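Putative oxidoreductase yhhX (Escherichia coli K-12, PDB 3F4L) probably acts as an NADP-dependent oxidoreductase of the Gfo/Idh/MocA family, possibly oxidising scyllo-inositol. Local coordinates at residues A[31-36]-A[61-66]; A[124-129]-A[315-320]; A[255-260]-A[266-271]; A[329-334]-A[339-344]. One frame throughout, in Å; residues are numbered along the deposited sequence.

Overall arrangement
Starting at the N terminus, contact 1 closes a loop of 24 residues inside the NAD-binding Rossmann domain, joining strand 29-35 to the turn before strand 66-71. The chain then completes the parallel sheet and reaches contact 2, which closes by far the longest loop: 124-129, just after strand 119-121, meets 315-320 at the start of helix 319-331. Contact 3 is nested inside that loop and folds the turn at 266-271 back onto helix 253-258. Contact 4 follows in series, bringing the far end of helix 319-331, the same helix that contact 2 uses, to strand 339-342 at one edge of the mixed sheet. None of the four cross.

Contact 1: residues A[31-36]-A[61-66]; sequences VAHIFR and LNDPDV
In the parallel sheet of the Rossmann-fold domain, His33 on strand 29-35 reaches for Asp63 in the turn that leads into strand 66-71. Strand 3-8 runs between those two strands, so the pair bridges one strand of the sheet. The link is a His-carboxylate hydrogen bond: His33 NE2 donates to Asp63 OD2 at 2.6 Å, nearly straight at 164°. The oxygen sits close to the plane of the imidazole and accepts on its anti lone pair, on the side away from OD1. Ring and carboxylate are nonetheless turned steeply, their planes 71° apart. Asp63 carries its CG anti to the backbone N (chi1 -171°), which swings the carboxylate out toward the histidine.

The other oxygen is used inside the turn. Asp63 OD1 accepts from the backbone N of Asp65 at 2.8 Å, an Asx turn set on the type I turn from Asp63 to Val66. Both carboxylate oxygens are thus engaged, which should hold the group against rotation. Val66 comes in at the edge of the imidazole, its CG2 lying 3.8 Å from His33 CD2, and the same methyl faces Ala32 CB more loosely at 4.5 Å. Lys90 takes the backbone oxygens of Asp63 and Val66, and the ring of His52 meets that of His33 at a steep angle.

The carboxylate is likely to polarise the imidazole and to fix which nitrogen carries the hydrogen, NE2 being the donor.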
loop_
_atom_site.group_PDB
_atom_site.type_symbol
_atom_site.label_atom_id
_atom_site.label_comp_id
_atom_site.label_asym_id
_atom_site.label_seq_id
_atom_site.Cartn_x
_atom_site.Cartn_y
_atom_site.Cartn_z
ATOM N N VAL A 31 36.729 -18.251 15.880
ATOM C CA VAL A 31 36.599 -17.012 16.645
ATOM C C VAL A 31 37.752 -16.945 17.629
ATOM O O VAL A 31 37.747 -17.621 18.657
ATOM C CB VAL A 31 35.248 -16.965 17.406
ATOM C CG1 VAL A 31 35.137 -15.661 18.213
ATOM C CG2 VAL A 31 34.099 -17.065 16.404
ATOM N N ALA A 32 38.741 -16.120 17.310
ATOM C CA ALA A 32 39.929 -16.002 18.146
ATOM C C ALA A 32 39.767 -15.104 19.361
ATOM O O ALA A 32 40.294 -15.408 20.428
ATOM C CB ALA A 32 41.103 -15.519 17.304
ATOM N N HIS A 33 39.042 -14.002 19.198
ATOM C CA HIS A 33 38.842 -13.064 20.292
ATOM C C HIS A 33 37.456 -12.454 20.280
ATOM O O HIS A 33 36.818 -12.325 19.240
ATOM C CB HIS A 33 39.798 -11.877 20.189
ATOM C CG HIS A 33 41.232 -12.251 19.997
ATOM N ND1 HIS A 33 42.057 -12.604 21.041
ATOM C CD2 HIS A 33 41.993 -12.302 18.879
ATOM C CE1 HIS A 33 43.268 -12.854 20.575
ATOM N NE2 HIS A 33 43.255 -12.677 19.265
ATOM N N ILE A 34 37.021 -12.055 21.461
ATOM C CA ILE A 34 35.770 -11.349 21.610
ATOM C C ILE A 34 36.058 -10.277 22.639
ATOM O O ILE A 34 36.327 -10.571 23.801
ATOM C CB ILE A 34 34.617 -12.244 22.075
ATOM C CG1 ILE A 34 34.162 -13.141 20.913
ATOM C CG2 ILE A 34 33.440 -11.364 22.540
ATOM C CD1 ILE A 34 32.910 -13.952 21.221
ATOM N N PHE A 35 36.055 -9.032 22.176
ATOM C CA PHE A 35 36.290 -7.878 23.022
ATOM C C PHE A 35 34.967 -7.410 23.608
ATOM O O PHE A 35 33.922 -7.529 22.971
ATOM C CB PHE A 35 36.893 -6.735 22.202
ATOM C CG PHE A 35 36.812 -5.387 22.877
ATOM C CD1 PHE A 35 37.794 -4.980 23.775
ATOM C CD2 PHE A 35 35.737 -4.536 22.632
ATOM C CE1 PHE A 35 37.699 -3.742 24.418
ATOM C CE2 PHE A 35 35.633 -3.298 23.270
ATOM C CZ PHE A 35 36.616 -2.902 24.164
ATOM N N ARG A 36 35.026 -6.899 24.830
ATOM C CA ARG A 36 33.866 -6.337 25.513
ATOM C C ARG A 36 34.396 -5.436 26.612
ATOM O O ARG A 36 35.410 -5.745 27.240
ATOM C CB ARG A 36 32.947 -7.424 26.098
ATOM C CG ARG A 36 33.604 -8.758 26.404
ATOM C CD ARG A 36 33.814 -8.979 27.881
ATOM N NE ARG A 36 35.185 -8.714 28.293
ATOM C CZ ARG A 36 35.900 -9.524 29.067
ATOM N NH1 ARG A 36 35.380 -10.658 29.512
ATOM N NH2 ARG A 36 37.139 -9.202 29.396
ATOM N N LEU A 61 43.280 -6.280 17.726
ATOM C CA LEU A 61 43.738 -5.616 16.510
ATOM C C LEU A 61 45.202 -5.888 16.182
ATOM O O LEU A 61 45.622 -5.734 15.035
ATOM C CB LEU A 61 43.488 -4.110 16.606
ATOM C CG LEU A 61 42.014 -3.725 16.764
ATOM C CD1 LEU A 61 41.871 -2.206 16.724
ATOM C CD2 LEU A 61 41.192 -4.375 15.659
ATOM N N ASN A 62 45.977 -6.299 17.180
ATOM C CA ASN A 62 47.386 -6.597 16.947
ATOM C C ASN A 62 47.622 -8.058 16.591
ATOM O O ASN A 62 48.741 -8.434 16.242
ATOM C CB ASN A 62 48.233 -6.234 18.172
ATOM C CG ASN A 62 48.335 -4.742 18.381
ATOM O OD1 ASN A 62 48.233 -3.965 17.430
ATOM N ND2 ASN A 62 48.555 -4.329 19.625
ATOM N N ASP A 63 46.578 -8.879 16.677
ATOM C CA ASP A 63 46.712 -10.300 16.352
ATOM C C ASP A 63 46.891 -10.468 14.843
ATOM O O ASP A 63 45.996 -10.139 14.062
ATOM C CB ASP A 63 45.478 -11.087 16.804
ATOM C CG ASP A 63 45.671 -12.590 16.682
ATOM O OD1 ASP A 63 46.404 -13.029 15.767
ATOM O OD2 ASP A 63 45.080 -13.339 17.492
ATOM N N PRO A 64 48.059 -10.986 14.419
ATOM C CA PRO A 64 48.420 -11.221 13.016
ATOM C C PRO A 64 47.459 -12.136 12.262
ATOM O O PRO A 64 47.229 -11.961 11.064
ATOM C CB PRO A 64 49.814 -11.840 13.118
ATOM C CG PRO A 64 50.361 -11.237 14.377
ATOM C CD PRO A 64 49.184 -11.336 15.307
ATOM N N ASP A 65 46.900 -13.111 12.967
ATOM C CA ASP A 65 46.004 -14.069 12.341
ATOM C C ASP A 65 44.542 -13.655 12.218
ATOM O O ASP A 65 43.760 -14.371 11.601
ATOM C CB ASP A 65 46.103 -15.409 13.066
ATOM C CG ASP A 65 47.528 -15.929 13.122
ATOM O OD1 ASP A 65 48.169 -16.046 12.047
ATOM O OD2 ASP A 65 48.007 -16.216 14.242
ATOM N N VAL A 66 44.165 -12.518 12.796
ATOM C CA VAL A 66 42.779 -12.062 12.682
ATOM C C VAL A 66 42.604 -11.359 11.341
ATOM O O VAL A 66 43.314 -10.396 11.047
ATOM C CB VAL A 66 42.391 -11.076 13.815
ATOM C CG1 VAL A 66 41.024 -10.460 13.517
ATOM C CG2 VAL A 66 42.353 -11.805 15.149
#

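Contact 2: residues A[124-129]-A[315-320]; sequences NRRFDS and NYVKES
The guanidinium of Arg126 has Val317 over one face: the methyl CG2 stands 3.8 Å above the plane, over its centre. That methyl also lies over the centre of one face of the Tyr316 ring, 3.3 Å above it, and is wedged between the two flat groups. NE pairs with Asp181 and NH2 with Glu321, both salt bridges. Arg126 NH1 also comes 3.2 Å from Tyr316 O, but the angle is too poor for a hydrogen bond. The arginine chain is extended from CG to NE and meets Val317 at about a right angle.

Beside this, Phe127 CE2 touches Tyr316 CD2 at 4.2 Å, the two side chains meeting obliquely. Tyr316 holds its CG between the backbone N and the carbonyl carbon (chi1 77°), which brings the ring over its own neighbour Val317, while its hydroxyl bonds to Gln123 N. Within the same segment Asn315 ND2 donates to Val317 O at 2.9 Å, in the carbonyl plane on a lone pair. With a methionine in place of Arg126, Asp181 and Glu321 would probably be left without their shared counter-charge, and the methyl CG2 of Val317 would lose the flat group it packs on.

The contact lies between the end of strand 119-121, whose Thr120 touches Tyr316 and Val317, and helix 300-311, whose Val301 packs against both Phe127 and Tyr316; helix 319-331 starts immediately beyond it.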
loop_
_atom_site.group_PDB
_atom_site.type_symbol
_atom_site.label_atom_id
_atom_site.label_comp_id
_atom_site.label_asym_id
_atom_site.label_seq_id
_atom_site.Cartn_x
_atom_site.Cartn_y
_atom_site.Cartn_z
ATOM N N ASN A 124 22.017 -9.532 6.835
ATOM C CA ASN A 124 21.619 -10.930 6.885
ATOM C C ASN A 124 20.225 -11.208 6.327
ATOM O O ASN A 124 19.946 -12.325 5.903
ATOM C CB ASN A 124 21.721 -11.455 8.329
ATOM C CG ASN A 124 20.838 -10.681 9.311
ATOM O OD1 ASN A 124 20.879 -9.459 9.375
ATOM N ND2 ASN A 124 20.045 -11.409 10.092
ATOM N N ARG A 125 19.349 -10.209 6.305
ATOM C CA ARG A 125 17.998 -10.456 5.801
ATOM C C ARG A 125 17.949 -10.653 4.287
ATOM O O ARG A 125 16.877 -10.840 3.694
ATOM C CB ARG A 125 17.039 -9.344 6.259
ATOM C CG ARG A 125 17.023 -9.182 7.794
ATOM C CD ARG A 125 15.673 -8.710 8.349
ATOM N NE ARG A 125 14.720 -9.812 8.375
ATOM C CZ ARG A 125 14.218 -10.360 9.478
ATOM N NH1 ARG A 125 14.555 -9.910 10.678
ATOM N NH2 ARG A 125 13.400 -11.390 9.374
ATOM N N ARG A 126 19.118 -10.623 3.659
ATOM C CA ARG A 126 19.187 -10.873 2.233
ATOM C C ARG A 126 19.073 -12.377 2.091
ATOM O O ARG A 126 18.916 -12.905 0.996
ATOM C CB ARG A 126 20.519 -10.393 1.660
ATOM C CG ARG A 126 20.571 -8.886 1.515
ATOM C CD ARG A 126 21.748 -8.438 0.670
ATOM N NE ARG A 126 21.745 -6.989 0.511
ATOM C CZ ARG A 126 22.453 -6.345 -0.411
ATOM N NH1 ARG A 126 23.216 -7.029 -1.249
ATOM N NH2 ARG A 126 22.383 -5.025 -0.505
ATOM N N PHE A 127 19.154 -13.064 3.222
ATOM C CA PHE A 127 19.045 -14.507 3.224
ATOM C C PHE A 127 17.831 -14.990 4.015
ATOM O O PHE A 127 17.835 -16.095 4.538
ATOM C CB PHE A 127 20.345 -15.129 3.755
ATOM C CG PHE A 127 21.550 -14.754 2.946
ATOM C CD1 PHE A 127 21.652 -15.146 1.612
ATOM C CD2 PHE A 127 22.543 -13.946 3.481
ATOM C CE1 PHE A 127 22.723 -14.733 0.821
ATOM C CE2 PHE A 127 23.626 -13.523 2.696
ATOM C CZ PHE A 127 23.712 -13.918 1.364
ATOM N N ASP A 128 16.804 -14.142 4.107
ATOM C CA ASP A 128 15.547 -14.509 4.766
ATOM C C ASP A 128 14.818 -15.382 3.747
ATOM O O ASP A 128 14.810 -15.063 2.552
ATOM C CB ASP A 128 14.688 -13.274 5.063
ATOM C CG ASP A 128 14.835 -12.790 6.493
ATOM O OD1 ASP A 128 15.373 -13.549 7.343
ATOM O OD2 ASP A 128 14.390 -11.656 6.776
ATOM N N SER A 129 14.207 -16.475 4.204
ATOM C CA SER A 129 13.505 -17.382 3.298
ATOM C C SER A 129 12.373 -16.714 2.522
ATOM O O SER A 129 12.192 -16.989 1.345
ATOM C CB SER A 129 12.948 -18.592 4.061
ATOM O OG SER A 129 12.055 -18.178 5.061
ATOM N N ASN A 315 32.249 -8.519 -2.872
ATOM C CA ASN A 315 31.525 -8.540 -1.602
ATOM C C ASN A 315 30.035 -8.738 -1.884
ATOM O O ASN A 315 29.532 -8.262 -2.904
ATOM C CB ASN A 315 31.759 -7.225 -0.860
ATOM C CG ASN A 315 31.239 -7.255 0.565
ATOM O OD1 ASN A 315 31.640 -8.101 1.367
ATOM N ND2 ASN A 315 30.343 -6.330 0.888
ATOM N N TYR A 316 29.327 -9.421 -0.983
ATOM C CA TYR A 316 27.905 -9.689 -1.196
ATOM C C TYR A 316 27.055 -8.427 -1.265
ATOM O O TYR A 316 26.008 -8.413 -1.914
ATOM C CB TYR A 316 27.358 -10.648 -0.123
ATOM C CG TYR A 316 27.097 -10.040 1.244
ATOM C CD1 TYR A 316 28.130 -9.474 1.997
ATOM C CD2 TYR A 316 25.816 -10.061 1.799
ATOM C CE1 TYR A 316 27.894 -8.948 3.265
ATOM C CE2 TYR A 316 25.567 -9.535 3.070
ATOM C CZ TYR A 316 26.611 -8.983 3.794
ATOM O OH TYR A 316 26.371 -8.475 5.050
ATOM N N VAL A 317 27.507 -7.369 -0.599
ATOM C CA VAL A 317 26.800 -6.093 -0.614
ATOM C C VAL A 317 27.636 -5.078 -1.401
ATOM O O VAL A 317 28.830 -4.907 -1.130
ATOM C CB VAL A 317 26.582 -5.536 0.816
ATOM C CG1 VAL A 317 25.920 -4.165 0.749
ATOM C CG2 VAL A 317 25.708 -6.487 1.625
ATOM N N LYS A 318 27.021 -4.402 -2.364
ATOM C CA LYS A 318 27.753 -3.411 -3.140
ATOM C C LYS A 318 27.798 -2.079 -2.391
ATOM O O LYS A 318 26.842 -1.710 -1.695
ATOM C CB LYS A 318 27.098 -3.203 -4.511
ATOM C CG LYS A 318 26.895 -4.487 -5.307
ATOM C CD LYS A 318 26.582 -4.201 -6.774
ATOM C CE LYS A 318 25.336 -3.354 -6.943
ATOM N NZ LYS A 318 25.100 -3.037 -8.377
ATOM N N GLU A 319 28.912 -1.365 -2.545
ATOM C CA GLU A 319 29.108 -0.064 -1.905
ATOM C C GLU A 319 27.942 0.879 -2.216
ATOM O O GLU A 319 27.411 1.538 -1.321
ATOM C CB GLU A 319 30.437 0.556 -2.386
ATOM C CG GLU A 319 30.858 1.856 -1.687
ATOM C CD GLU A 319 32.191 2.412 -2.221
ATOM O OE1 GLU A 319 33.160 1.624 -2.327
ATOM O OE2 GLU A 319 32.275 3.629 -2.523
ATOM N N SER A 320 27.543 0.935 -3.486
ATOM C CA SER A 320 26.451 1.809 -3.905
ATOM C C SER A 320 25.135 1.498 -3.201
ATOM O O SER A 320 24.344 2.396 -2.942
ATOM C CB SER A 320 26.246 1.732 -5.423
ATOM O OG SER A 320 25.859 0.434 -5.841
#

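Contact 3: residues A[255-260]-A[266-271]; sequences TSLKAN and PGFAAD
Ala269 adopts left-handed helical backbone angles (phi 54°, psi 33°), uncommon for a residue with a side chain, and in that position its backbone N donates to the hydroxyl of Ser256. The bond from Ala269 N to Ser256 OG is very short, 2.6 Å, and moderately bent at 146°. Ala269 is the third residue of a type II turn from Gly267 to Ala270, which closes with Ala270 N on Gly267 O at 3.1 Å. The helix thus grips the amide of the turn's third residue through a serine side chain. Ser256 keeps OG beside its own backbone N, where it can also bond weakly to Gln252 O one turn earlier, so that the hydroxyl accepts from the turn and gives back to the helix.

Phe268 lies against the same helix. With CG anti to its backbone N, its ring reaches the helix: CD1 meets Ser256 CB obliquely at 3.6 Å, and Leu257 CD2 comes to the ring edge at CE1, 3.7 Å away. Just beyond, the helix ends in a Schellman motif with Asn260 as its C-prime residue, Asn260 N bonding to Leu257 O and Ile261 N to Ser256 O.

Leu257 and Phe268 both continue onto Tyr21 of helix 12-22, so this turn after helix 253-258, on the way to strand 275-280, packs against the first helix of the Rossmann domain.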
loop_
_atom_site.group_PDB
_atom_site.type_symbol
_atom_site.label_atom_id
_atom_site.label_comp_id
_atom_site.label_asym_id
_atom_site.label_seq_id
_atom_site.Cartn_x
_atom_site.Cartn_y
_atom_site.Cartn_z
ATOM N N THR A 255 12.596 -16.965 15.008
ATOM C CA THR A 255 11.669 -17.670 15.885
ATOM C C THR A 255 12.386 -18.869 16.513
ATOM O O THR A 255 12.275 -19.106 17.711
ATOM C CB THR A 255 10.410 -18.145 15.107
ATOM O OG1 THR A 255 9.690 -17.000 14.628
ATOM C CG2 THR A 255 9.493 -18.970 16.002
ATOM N N SER A 256 13.139 -19.614 15.712
ATOM C CA SER A 256 13.854 -20.764 16.254
ATOM C C SER A 256 14.923 -20.333 17.259
ATOM O O SER A 256 15.037 -20.919 18.347
ATOM C CB SER A 256 14.512 -21.565 15.137
ATOM O OG SER A 256 13.538 -22.087 14.258
ATOM N N LEU A 257 15.712 -19.324 16.888
ATOM C CA LEU A 257 16.770 -18.827 17.753
ATOM C C LEU A 257 16.219 -18.437 19.122
ATOM O O LEU A 257 16.798 -18.793 20.148
ATOM C CB LEU A 257 17.486 -17.631 17.104
ATOM C CG LEU A 257 18.323 -17.947 15.860
ATOM C CD1 LEU A 257 18.912 -16.666 15.269
ATOM C CD2 LEU A 257 19.435 -18.923 16.229
ATOM N N LYS A 258 15.094 -17.725 19.137
ATOM C CA LYS A 258 14.473 -17.311 20.395
ATOM C C LYS A 258 13.968 -18.505 21.198
ATOM O O LYS A 258 13.915 -18.452 22.425
ATOM C CB LYS A 258 13.305 -16.355 20.134
ATOM C CG LYS A 258 13.714 -14.913 19.957
ATOM C CD LYS A 258 12.500 -14.006 19.866
ATOM C CE LYS A 258 12.899 -12.562 20.113
ATOM N NZ LYS A 258 13.468 -12.379 21.488
ATOM N N ALA A 259 13.594 -19.570 20.497
ATOM C CA ALA A 259 13.087 -20.782 21.133
ATOM C C ALA A 259 14.228 -21.696 21.559
ATOM O O ALA A 259 14.008 -22.828 21.990
ATOM C CB ALA A 259 12.157 -21.519 20.179
ATOM N N ASN A 260 15.449 -21.197 21.421
ATOM C CA ASN A 260 16.650 -21.932 21.801
ATOM C C ASN A 260 16.971 -23.124 20.904
ATOM O O ASN A 260 17.469 -24.149 21.370
ATOM C CB ASN A 260 16.549 -22.374 23.271
ATOM C CG ASN A 260 17.885 -22.818 23.840
ATOM O OD1 ASN A 260 18.921 -22.206 23.572
ATOM N ND2 ASN A 260 17.867 -23.878 24.647
ATOM N N PRO A 266 17.764 -30.290 14.307
ATOM C CA PRO A 266 16.492 -30.669 13.688
ATOM C C PRO A 266 15.369 -29.681 14.004
ATOM O O PRO A 266 15.186 -29.280 15.153
ATOM C CB PRO A 266 16.233 -32.065 14.263
ATOM C CG PRO A 266 16.921 -32.016 15.599
ATOM C CD PRO A 266 18.212 -31.316 15.264
ATOM N N GLY A 267 14.631 -29.279 12.972
ATOM C CA GLY A 267 13.530 -28.351 13.160
ATOM C C GLY A 267 13.889 -26.877 13.100
ATOM O O GLY A 267 13.003 -26.027 13.190
ATOM N N PHE A 268 15.173 -26.560 12.947
ATOM C CA PHE A 268 15.590 -25.153 12.895
ATOM C C PHE A 268 14.887 -24.418 11.759
ATOM O O PHE A 268 14.880 -24.880 10.620
ATOM C CB PHE A 268 17.107 -25.022 12.688
ATOM C CG PHE A 268 17.606 -23.591 12.750
ATOM C CD1 PHE A 268 17.607 -22.892 13.959
ATOM C CD2 PHE A 268 18.038 -22.933 11.596
ATOM C CE1 PHE A 268 18.029 -21.555 14.020
ATOM C CE2 PHE A 268 18.463 -21.594 11.647
ATOM C CZ PHE A 268 18.456 -20.908 12.861
ATOM N N ALA A 269 14.293 -23.278 12.080
ATOM C CA ALA A 269 13.600 -22.470 11.089
ATOM C C ALA A 269 12.540 -23.254 10.313
ATOM O O ALA A 269 12.311 -22.990 9.134
ATOM C CB ALA A 269 14.616 -21.848 10.123
ATOM N N ALA A 270 11.900 -24.217 10.974
ATOM C CA ALA A 270 10.848 -25.011 10.335
ATOM C C ALA A 270 9.786 -24.032 9.848
ATOM O O ALA A 270 9.331 -23.183 10.603
ATOM C CB ALA A 270 10.235 -26.007 11.334
ATOM N N ASP A 271 9.394 -24.154 8.586
ATOM C CA ASP A 271 8.413 -23.243 8.007
ATOM C C ASP A 271 7.365 -24.028 7.219
ATOM O O ASP A 271 7.706 -24.862 6.384
ATOM C CB ASP A 271 9.137 -22.263 7.075
ATOM C CG ASP A 271 8.312 -21.036 6.744
ATOM O OD1 ASP A 271 7.083 -21.171 6.550
ATOM O OD2 ASP A 271 8.908 -19.936 6.662
#

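Contact 4: residues A[329-334]-A[339-344]; sequences LERGFE and STVTLA
Arg331 and Val341 carry most of this contact, with Thr342 adding its backbone. The guanidinium of Arg331 lies flat against Val341, whose CB stands 3.5 Å from NH2 over one face, offset toward the rim. A bend at chi3 (62°) brings NH1 to Thr342 O, to which it donates at 2.9 Å. That bond is a compromise: the angle at the hydrogen is 136°, and the donor sits well above the carbonyl plane rather than on a lone pair.

The other end of the guanidinium is better aligned. NH2 meets Glu334 OE1 at 3.0 Å in a salt bridge lying in the guanidinium plane, on the syn lone pair of the oxygen, while NE makes only weak bonds to the same carboxylate. Glu334 closes the type I turn that starts at Arg331, so the ion pair spans the turn, and OE1 also rests on Val341 CG1.

In fold terms, the C-terminal part of helix 319-331 is here fastened to strand 339-342, which pairs with strand 192-198 at the edge of the mixed sheet. At this edge Thr340 meets Thr340 of the second subunit. A leucine here instead of Arg331 would probably leave Glu334 without its counter-charge and Thr342 O without this donor.

Water fills in between the backbones. One molecule accepts from both Arg331 NH2 and Thr342 N; a second donates to Arg331 O and Ser339 OG; a third accepts from Ser339 OG at 2.8 Å and donates to Gly332 O.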
loop_
_atom_site.group_PDB
_atom_site.type_symbol
_atom_site.label_atom_id
_atom_site.label_comp_id
_atom_site.label_asym_id
_atom_site.label_seq_id
_atom_site.Cartn_x
_atom_site.Cartn_y
_atom_site.Cartn_z
ATOM N N LEU A 329 17.403 6.915 4.009
ATOM C CA LEU A 329 17.000 7.054 5.401
ATOM C C LEU A 329 17.131 8.508 5.875
ATOM O O LEU A 329 16.202 9.063 6.475
ATOM C CB LEU A 329 17.846 6.129 6.289
ATOM C CG LEU A 329 17.532 4.634 6.162
ATOM C CD1 LEU A 329 18.521 3.808 6.969
ATOM C CD2 LEU A 329 16.099 4.386 6.648
ATOM N N GLU A 330 18.271 9.127 5.588
ATOM C CA GLU A 330 18.514 10.511 5.998
ATOM C C GLU A 330 17.513 11.485 5.408
ATOM O O GLU A 330 16.943 12.308 6.119
ATOM C CB GLU A 330 19.922 10.971 5.590
ATOM C CG GLU A 330 21.069 10.179 6.196
ATOM C CD GLU A 330 22.417 10.859 5.986
ATOM O OE1 GLU A 330 22.713 11.267 4.838
ATOM O OE2 GLU A 330 23.183 10.981 6.971
ATOM N N ARG A 331 17.303 11.395 4.099
ATOM C CA ARG A 331 16.390 12.300 3.422
ATOM C C ARG A 331 14.925 12.112 3.809
ATOM O O ARG A 331 14.070 12.902 3.417
ATOM C CB ARG A 331 16.572 12.186 1.905
ATOM C CG ARG A 331 17.985 12.582 1.448
ATOM C CD ARG A 331 18.031 12.879 -0.046
ATOM N NE ARG A 331 17.163 14.003 -0.376
ATOM C CZ ARG A 331 16.919 14.429 -1.610
ATOM N NH1 ARG A 331 17.480 13.820 -2.648
ATOM N NH2 ARG A 331 16.114 15.468 -1.806
ATOM N N GLY A 332 14.639 11.080 4.593
ATOM C CA GLY A 332 13.273 10.862 5.021
ATOM C C GLY A 332 12.911 11.908 6.063
ATOM O O GLY A 332 11.738 12.199 6.290
ATOM N N PHE A 333 13.931 12.481 6.693
ATOM C CA PHE A 333 13.729 13.497 7.720
ATOM C C PHE A 333 14.188 14.873 7.225
ATOM O O PHE A 333 14.384 15.803 8.006
ATOM C CB PHE A 333 14.475 13.081 8.996
ATOM C CG PHE A 333 13.971 11.793 9.583
ATOM C CD1 PHE A 333 12.785 11.760 10.310
ATOM C CD2 PHE A 333 14.635 10.597 9.339
ATOM C CE1 PHE A 333 12.269 10.556 10.778
ATOM C CE2 PHE A 333 14.122 9.389 9.803
ATOM C CZ PHE A 333 12.937 9.370 10.524
ATOM N N GLU A 334 14.338 14.985 5.912
ATOM C CA GLU A 334 14.764 16.225 5.273
ATOM C C GLU A 334 13.670 17.276 5.441
ATOM O O GLU A 334 13.950 18.445 5.704
ATOM C CB GLU A 334 15.027 15.965 3.792
ATOM C CG GLU A 334 15.763 17.066 3.072
ATOM C CD GLU A 334 16.130 16.660 1.664
ATOM O OE1 GLU A 334 15.214 16.512 0.828
ATOM O OE2 GLU A 334 17.335 16.476 1.399
ATOM N N SER A 339 6.359 13.345 2.356
ATOM C CA SER A 339 7.161 14.080 1.385
ATOM C C SER A 339 7.695 13.169 0.285
ATOM O O SER A 339 7.662 11.945 0.397
ATOM C CB SER A 339 8.339 14.773 2.078
ATOM O OG SER A 339 9.345 13.844 2.457
ATOM N N THR A 340 8.187 13.776 -0.786
ATOM C CA THR A 340 8.756 13.018 -1.887
ATOM C C THR A 340 10.074 13.683 -2.263
ATOM O O THR A 340 10.239 14.895 -2.092
ATOM C CB THR A 340 7.820 13.007 -3.112
ATOM O OG1 THR A 340 6.535 12.501 -2.731
ATOM C CG2 THR A 340 8.391 12.119 -4.207
ATOM N N VAL A 341 11.018 12.888 -2.752
ATOM C CA VAL A 341 12.317 13.405 -3.155
ATOM C C VAL A 341 12.825 12.645 -4.374
ATOM O O VAL A 341 12.425 11.505 -4.630
ATOM C CB VAL A 341 13.371 13.245 -2.035
ATOM C CG1 VAL A 341 12.871 13.882 -0.738
ATOM C CG2 VAL A 341 13.676 11.772 -1.823
ATOM N N THR A 342 13.704 13.294 -5.125
ATOM C CA THR A 342 14.313 12.680 -6.291
ATOM C C THR A 342 15.774 12.461 -5.921
ATOM O O THR A 342 16.415 13.344 -5.346
ATOM C CB THR A 342 14.226 13.599 -7.524
ATOM O OG1 THR A 342 14.850 14.852 -7.229
ATOM C CG2 THR A 342 12.777 13.846 -7.896
ATOM N N LEU A 343 16.291 11.275 -6.220
ATOM C CA LEU A 343 17.679 10.957 -5.911
ATOM C C LEU A 343 18.609 11.271 -7.075
ATOM O O LEU A 343 18.373 10.837 -8.204
ATOM C CB LEU A 343 17.827 9.472 -5.563
ATOM C CG LEU A 343 17.497 8.989 -4.155
ATOM C CD1 LEU A 343 16.059 9.281 -3.841
ATOM C CD2 LEU A 343 17.780 7.490 -4.061
ATOM N N ALA A 344 19.667 12.026 -6.801
ATOM C CA ALA A 344 20.636 12.352 -7.840
ATOM C C ALA A 344 21.412 11.059 -8.058
ATOM O O ALA A 344 21.940 10.793 -9.142
ATOM C CB ALA A 344 21.566 13.456 -7.361
HETATM O O HOH W 1 11.947 14.545 2.975
HETATM O O HOH W 2 14.362 16.081 -4.197
HETATM O O HOH W 3 9.434 13.082 5.099
#